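Local coordinates for protein DNA polymerase III, beta subunit (PDB 3T0P) that probably encircles DNA as a ring-shaped head-to-tail dimer and tethers DNA polymerases and other proteins to it, giving replication its processivity, at residues B[16-20]-B[202-206]; B[280-284]-B[295-299]. One frame throughout, in Å; residues are numbered along the deposited sequence.

Contact 1 (B[16-20]-B[202-206])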
ATOM      1  N   ASN B  16      -6.651  -9.946 -15.680  1.00 43.92           N
ATOM      2  CA  ASN B  16      -6.900  -9.123 -14.502  1.00 42.57           C
ATOM      3  C   ASN B  16      -8.353  -9.210 -14.041  1.00 48.73           C
ATOM      4  O   ASN B  16      -8.625  -9.014 -12.870  1.00 50.73           O
ATOM      5  CB  ASN B  16      -6.534  -7.677 -14.779  1.00 38.64           C
ATOM      6  CG  ASN B  16      -5.064  -7.371 -14.665  1.00 54.28           C
ATOM      7  OD1 ASN B  16      -4.255  -8.179 -14.190  1.00 52.03           O
ATOM      8  ND2 ASN B  16      -4.683  -6.178 -15.088  1.00 42.18           N
ATOM      9  N   ILE B  17      -9.279  -9.494 -14.944  1.00 45.45           N
ATOM     10  CA  ILE B  17     -10.684  -9.635 -14.587  1.00 44.27           C
ATOM     11  C   ILE B  17     -10.944 -11.043 -14.016  1.00 47.19           C
ATOM     12  O   ILE B  17     -11.451 -11.153 -12.908  1.00 47.46           O
ATOM     13  CB  ILE B  17     -11.598  -9.285 -15.795  1.00 45.88           C
ATOM     14  CG1 ILE B  17     -11.569  -7.742 -16.049  1.00 44.30           C
ATOM     15  CG2 ILE B  17     -13.032  -9.783 -15.554  1.00 44.66           C
ATOM     16  CD1 ILE B  17     -12.146  -7.305 -17.376  1.00 41.41           C
ATOM     17  N   VAL B  18     -10.576 -12.100 -14.744  1.00 43.96           N
ATOM     18  CA  VAL B  18     -10.882 -13.484 -14.356  1.00 44.75           C
ATOM     19  C   VAL B  18     -10.120 -13.932 -13.110  1.00 51.85           C
ATOM     20  O   VAL B  18     -10.623 -14.795 -12.394  1.00 53.38           O
ATOM     21  CB  VAL B  18     -10.741 -14.513 -15.517  1.00 48.61           C
ATOM     22  CG1 VAL B  18     -11.693 -14.168 -16.656  1.00 48.36           C
ATOM     23  CG2 VAL B  18      -9.304 -14.629 -16.021  1.00 48.57           C
ATOM     24  N   SER B  19      -8.960 -13.324 -12.825  1.00 49.65           N
ATOM     25  CA  SER B  19      -8.138 -13.603 -11.639  1.00 50.39           C
ATOM     26  C   SER B  19      -8.893 -13.400 -10.319  1.00 56.04           C
ATOM     27  O   SER B  19      -8.507 -13.989  -9.309  1.00 56.58           O
ATOM     28  CB  SER B  19      -6.894 -12.721 -11.632  1.00 52.50           C
ATOM     29  OG  SER B  19      -5.996 -13.224 -12.609  1.00 63.37           O
ATOM     30  N   LYS B  20      -9.955 -12.575 -10.312  1.00 52.65           N
ATOM     31  CA  LYS B  20     -10.763 -12.325  -9.101  1.00 50.67           C
ATOM     32  C   LYS B  20     -11.564 -13.555  -8.663  1.00 55.45           C
ATOM     33  O   LYS B  20     -12.105 -13.543  -7.570  1.00 55.00           O
ATOM     34  CB  LYS B  20     -11.695 -11.128  -9.303  1.00 50.85           C
ATOM     35  CG  LYS B  20     -11.036  -9.810  -8.902  1.00 54.71           C
ATOM     36  CD  LYS B  20      -9.863  -9.447  -9.809  1.00 50.65           C
ATOM     37  CE  LYS B  20      -9.248  -8.118  -9.507  1.00 45.33           C
ATOM     38  NZ  LYS B  20      -8.080  -7.870 -10.400  1.00 49.63           N
ATOM     39  N   GLU B 202     -15.536  -9.439  -4.825  1.00 46.27           N
ATOM     40  CA  GLU B 202     -14.757  -9.641  -6.056  1.00 46.67           C
ATOM     41  C   GLU B 202     -15.311  -8.820  -7.224  1.00 49.13           C
ATOM     42  O   GLU B 202     -14.534  -8.294  -8.023  1.00 46.66           O
ATOM     43  CB  GLU B 202     -14.693 -11.133  -6.427  1.00 48.96           C
ATOM     44  CG  GLU B 202     -13.959 -11.989  -5.394  1.00 62.51           C
ATOM     45  CD  GLU B 202     -12.622 -11.453  -4.905  1.00 87.16           C
ATOM     46  OE1 GLU B 202     -11.795 -11.051  -5.754  1.00 72.43           O
ATOM     47  OE2 GLU B 202     -12.414 -11.404  -3.671  1.00 90.17           O
ATOM     48  N   ILE B 203     -16.639  -8.672  -7.301  1.00 46.10           N
ATOM     49  CA  ILE B 203     -17.229  -7.890  -8.386  1.00 47.42           C
ATOM     50  C   ILE B 203     -16.921  -6.370  -8.198  1.00 49.71           C
ATOM     51  O   ILE B 203     -16.737  -5.669  -9.199  1.00 47.26           O
ATOM     52  CB  ILE B 203     -18.724  -8.233  -8.612  1.00 52.63           C
ATOM     53  CG1 ILE B 203     -19.134  -7.882 -10.032  1.00 55.53           C
ATOM     54  CG2 ILE B 203     -19.649  -7.636  -7.596  1.00 53.49           C
ATOM     55  CD1 ILE B 203     -20.165  -8.780 -10.589  1.00 70.54           C
ATOM     56  N   SER B 204     -16.796  -5.895  -6.927  1.00 46.40           N
ATOM     57  CA  SER B 204     -16.386  -4.533  -6.607  1.00 46.36           C
ATOM     58  C   SER B 204     -15.023  -4.196  -7.247  1.00 47.13           C
ATOM     59  O   SER B 204     -14.828  -3.083  -7.719  1.00 45.71           O
ATOM     60  CB  SER B 204     -16.281  -4.339  -5.099  1.00 49.38           C
ATOM     61  OG  SER B 204     -17.547  -3.999  -4.574  1.00 65.56           O
ATOM     62  N   LYS B 205     -14.112  -5.169  -7.273  1.00 42.21           N
ATOM     63  CA  LYS B 205     -12.753  -5.013  -7.809  1.00 41.54           C
ATOM     64  C   LYS B 205     -12.703  -4.990  -9.354  1.00 48.60           C
ATOM     65  O   LYS B 205     -11.698  -4.559  -9.896  1.00 48.66           O
ATOM     66  CB  LYS B 205     -11.867  -6.167  -7.310  1.00 42.65           C
ATOM     67  CG  LYS B 205     -11.626  -6.187  -5.805  1.00 48.18           C
ATOM     68  CD  LYS B 205     -10.803  -7.413  -5.462  1.00 52.93           C
ATOM     69  CE  LYS B 205     -10.658  -7.639  -3.992  1.00 64.67           C
ATOM     70  NZ  LYS B 205     -10.001  -8.948  -3.726  1.00 71.54           N
ATOM     71  N   ILE B 206     -13.732  -5.498 -10.074  1.00 47.11           N
ATOM     72  CA  ILE B 206     -13.633  -5.530 -11.537  1.00 46.63           C
ATOM     73  C   ILE B 206     -14.618  -4.591 -12.235  1.00 52.27           C
ATOM     74  O   ILE B 206     -14.517  -4.411 -13.451  1.00 50.57           O
ATOM     75  CB  ILE B 206     -13.743  -6.955 -12.103  1.00 49.78           C
ATOM     76  CG1 ILE B 206     -15.057  -7.684 -11.707  1.00 49.80           C
ATOM     77  CG2 ILE B 206     -12.500  -7.752 -11.735  1.00 51.47           C
ATOM     78  CD1 ILE B 206     -15.299  -8.996 -12.481  1.00 49.28           C
TER

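Contact 2 (B[280-284]-B[295-299])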
ATOM      1  N   LYS B 280     -10.893  -3.700  23.905  1.00 83.72           N
ATOM      2  CA  LYS B 280     -12.237  -3.617  23.354  1.00 81.09           C
ATOM      3  C   LYS B 280     -13.048  -2.729  24.292  1.00 78.16           C
ATOM      4  O   LYS B 280     -13.748  -3.232  25.177  1.00 80.16           O
ATOM      5  CB  LYS B 280     -12.855  -5.017  23.171  1.00 84.37           C
ATOM      6  N   LYS B 281     -12.888  -1.397  24.143  1.00 65.26           N
ATOM      7  CA  LYS B 281     -13.590  -0.431  24.984  1.00 60.21           C
ATOM      8  C   LYS B 281     -14.723   0.232  24.182  1.00 53.74           C
ATOM      9  O   LYS B 281     -14.531   0.571  23.021  1.00 49.42           O
ATOM     10  CB  LYS B 281     -12.614   0.623  25.559  1.00 60.65           C
ATOM     11  CG  LYS B 281     -11.595   0.079  26.567  1.00 64.79           C
ATOM     12  CD  LYS B 281     -12.129   0.125  27.997  1.00 72.87           C
ATOM     13  CE  LYS B 281     -11.180  -0.512  28.983  1.00 83.30           C
ATOM     14  NZ  LYS B 281     -10.512   0.493  29.858  1.00 93.44           N
ATOM     15  N   PRO B 282     -15.931   0.409  24.745  1.00 48.34           N
ATOM     16  CA  PRO B 282     -16.961   1.124  23.980  1.00 46.16           C
ATOM     17  C   PRO B 282     -16.770   2.647  24.024  1.00 45.23           C
ATOM     18  O   PRO B 282     -16.096   3.162  24.903  1.00 43.93           O
ATOM     19  CB  PRO B 282     -18.253   0.725  24.676  1.00 48.71           C
ATOM     20  CG  PRO B 282     -17.856   0.409  26.085  1.00 54.78           C
ATOM     21  CD  PRO B 282     -16.393   0.074  26.111  1.00 50.21           C
ATOM     22  N   ILE B 283     -17.313   3.352  23.035  1.00 41.05           N
ATOM     23  CA  ILE B 283     -17.385   4.801  23.059  1.00 40.38           C
ATOM     24  C   ILE B 283     -18.717   5.108  23.801  1.00 44.44           C
ATOM     25  O   ILE B 283     -19.733   4.464  23.501  1.00 41.89           O
ATOM     26  CB  ILE B 283     -17.254   5.453  21.644  1.00 42.94           C
ATOM     27  CG1 ILE B 283     -17.165   6.981  21.794  1.00 44.14           C
ATOM     28  CG2 ILE B 283     -18.392   5.019  20.682  1.00 43.45           C
ATOM     29  CD1 ILE B 283     -16.414   7.646  20.847  1.00 49.94           C
ATOM     30  N   ILE B 284     -18.681   5.982  24.820  1.00 42.48           N
ATOM     31  CA  ILE B 284     -19.867   6.367  25.609  1.00 43.31           C
ATOM     32  C   ILE B 284     -20.408   7.707  25.104  1.00 46.32           C
ATOM     33  O   ILE B 284     -19.646   8.664  25.032  1.00 44.37           O
ATOM     34  CB  ILE B 284     -19.584   6.440  27.130  1.00 48.27           C
ATOM     35  CG1 ILE B 284     -18.902   5.173  27.696  1.00 49.63           C
ATOM     36  CG2 ILE B 284     -20.836   6.849  27.941  1.00 51.28           C
ATOM     37  CD1 ILE B 284     -19.604   3.897  27.527  1.00 54.17           C
ATOM     38  N   ARG B 295     -17.037   9.952  25.196  1.00 43.43           N
ATOM     39  CA  ARG B 295     -15.888   9.574  26.025  1.00 43.15           C
ATOM     40  C   ARG B 295     -15.411   8.173  25.724  1.00 44.49           C
ATOM     41  O   ARG B 295     -16.214   7.271  25.399  1.00 42.25           O
ATOM     42  CB  ARG B 295     -16.212   9.630  27.527  1.00 40.75           C
ATOM     43  CG  ARG B 295     -16.618  10.984  28.050  1.00 54.05           C
ATOM     44  CD  ARG B 295     -17.051  10.940  29.505  1.00 57.07           C
ATOM     45  NE  ARG B 295     -18.195  10.049  29.716  1.00 71.72           N
ATOM     46  CZ  ARG B 295     -18.882   9.967  30.850  1.00 97.88           C
ATOM     47  NH1 ARG B 295     -18.568  10.742  31.882  1.00 90.56           N
ATOM     48  NH2 ARG B 295     -19.899   9.120  30.958  1.00 90.42           N
ATOM     49  N   ILE B 296     -14.106   7.988  25.926  1.00 38.88           N
ATOM     50  CA  ILE B 296     -13.461   6.712  25.869  1.00 39.45           C
ATOM     51  C   ILE B 296     -12.300   6.808  26.819  1.00 45.61           C
ATOM     52  O   ILE B 296     -11.739   7.891  27.003  1.00 45.06           O
ATOM     53  CB  ILE B 296     -13.086   6.278  24.415  1.00 42.23           C
ATOM     54  CG1 ILE B 296     -12.960   4.749  24.306  1.00 42.44           C
ATOM     55  CG2 ILE B 296     -11.842   7.024  23.854  1.00 42.00           C
ATOM     56  CD1 ILE B 296     -13.131   4.217  22.837  1.00 43.35           C
ATOM     57  N   ASN B 297     -11.957   5.697  27.454  1.00 45.43           N
ATOM     58  CA  ASN B 297     -10.772   5.632  28.327  1.00 47.80           C
ATOM     59  C   ASN B 297     -10.156   4.247  28.176  1.00 54.14           C
ATOM     60  O   ASN B 297     -10.872   3.279  27.921  1.00 54.56           O
ATOM     61  CB  ASN B 297     -11.091   5.963  29.789  1.00 50.73           C
ATOM     62  CG  ASN B 297     -12.079   5.028  30.362  1.00 87.50           C
ATOM     63  OD1 ASN B 297     -11.722   3.954  30.859  1.00 85.37           O
ATOM     64  ND2 ASN B 297     -13.349   5.370  30.190  1.00 90.15           N
ATOM     65  N   SER B 298      -8.833   4.169  28.275  1.00 51.30           N
ATOM     66  CA  SER B 298      -8.061   2.934  28.180  1.00 50.96           C
ATOM     67  C   SER B 298      -6.794   3.067  29.013  1.00 54.45           C
ATOM     68  O   SER B 298      -6.625   4.067  29.711  1.00 51.67           O
ATOM     69  CB  SER B 298      -7.742   2.605  26.720  1.00 52.81           C
ATOM     70  OG  SER B 298      -6.750   3.457  26.162  1.00 60.20           O
ATOM     71  N   PHE B 299      -5.897   2.066  28.934  1.00 56.59           N
ATOM     72  CA  PHE B 299      -4.594   2.109  29.610  1.00 58.96           C
ATOM     73  C   PHE B 299      -3.719   3.216  29.010  1.00 60.74           C
ATOM     74  O   PHE B 299      -2.913   3.788  29.725  1.00 60.55           O
ATOM     75  CB  PHE B 299      -3.888   0.749  29.542  1.00 62.06           C
ATOM     76  CG  PHE B 299      -4.611  -0.287  30.368  1.00 65.62           C
ATOM     77  CD1 PHE B 299      -4.620  -0.212  31.760  1.00 70.52           C
ATOM     78  CD2 PHE B 299      -5.317  -1.316  29.757  1.00 68.85           C
ATOM     79  CE1 PHE B 299      -5.316  -1.153  32.525  1.00 72.37           C
ATOM     80  CE2 PHE B 299      -6.015  -2.260  30.524  1.00 72.76           C
ATOM     81  CZ  PHE B 299      -6.006  -2.173  31.900  1.00 71.80           C
TER
HETATM   82  O   HOH W   1     -14.668   3.511  27.486  1.00 56.64           O

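Contact 1 (B[16-20]-B[202-206])
Most of the apolar contact is made by K20 and I206, whose side chains run past one another in opposite directions. The CG2 methyl of I206 rests on the aliphatic part of the lysine, with CD of K20 3.7 Å from I206 CG2, and the same methyl reaches the I17 carbonyl. I206 holds CG1 between its backbone N and carbonyl carbon (chi1 57°), which puts CG2 over K20 and carries CD1 to I17; there I17 CG2 meets I206 CD1 at 3.9 Å, the two side chains crossing at about a right angle. A further touch joins K20 CE to K205 CB at 3.9 Å.

The two segments lie on helices 8-18 and 197-206, with S19 and K20 in 3-10 geometry, so the contact sits at the junction of the N-terminal and central domains of this ring-forming DNA polymerase III beta subunit. Strands 52-58 and 231-236, adjacent in one sheet, run across that junction: I17 and K20 touch I54, and I206 touches V233.

The polar links lie within each segment, not between them. The K20 chain bends at chi2 (66°) and folds back, so that NZ donates to N16 O at 2.8 Å in the carbonyl plane, with a C=O...N angle of 151°. The carboxylate of E202 forms a salt bridge with K205 NZ, 3.4 Å from E202 OE1, through weak hydrogen bonds to both oxygens. E202 OE1 also lies 3.1 Å from K20 O; both are acceptors, so this approach is not a bond.

Contact 2 (B[280-284]-B[295-299])
I284 and R295 form an antiparallel hydrogen-bonded pair, the segment directions lying 163° apart. I284 N donates to R295 O at 2.8 Å, with an N-H...O angle of 175°, and R295 N returns a bond to I284 O at 2.9 Å; both donors lie in the plane of the carbonyl they meet. A CA-H...O contact from I283 to R295 O adds to the pairing. Beyond I283 the backbones separate, and a water takes over: it donates to P282 O at 3.0 Å and accepts a weak bond from N297 N.

I284 and R295 project from the same face of the sheet and cross obliquely. With chi3 of R295 turned to -60°, the guanidinium swings so that its edge meets I284 CG2, which lies in its plane 3.9 Å from NH2. I283 and I296 occupy the other face, where both touch A271 of helix 261-272. I296 sends CG1 and CD1 to the loop before strand 283-288: I296 CG1 packs 3.6 Å from P282 O, while CD1 approaches the carbonyl of K281. At the open end, the K281 chain bends at chi2 and again at chi4 and passes in front of N297 O, with CD and NZ of K281 each 3.4 Å from that oxygen; the NZ bond is weak.

S298 OG bonds to L274 O, joining this end to the loop after helix 261-272. The arrangement is the open end of a beta hairpin, strands 283-288 and 291-297, which forms the middle of a four-stranded antiparallel sheet backed by a helix in the C-terminal domain.

Along the chain the contacts come in series: 16-20 with 202-206 closes before 280-284 with 295-299 opens. Their centres are 38 Å apart and their nearest atoms about 27 Å apart, so they do not touch. Contact 1 is long-range, bringing segments on helices 8-18 and 197-206, of the N-terminal and central domains, together beside the sheet that contains strands 52-58 and 231-236. Contact 2 is local, pairing neighbouring strands within the C-terminal domain, in a different sheet. One thus belongs to a boundary between domains and the other to the interior architecture of a single domain, consistent with a chain built from three related domains that supplies half of a dimeric ring.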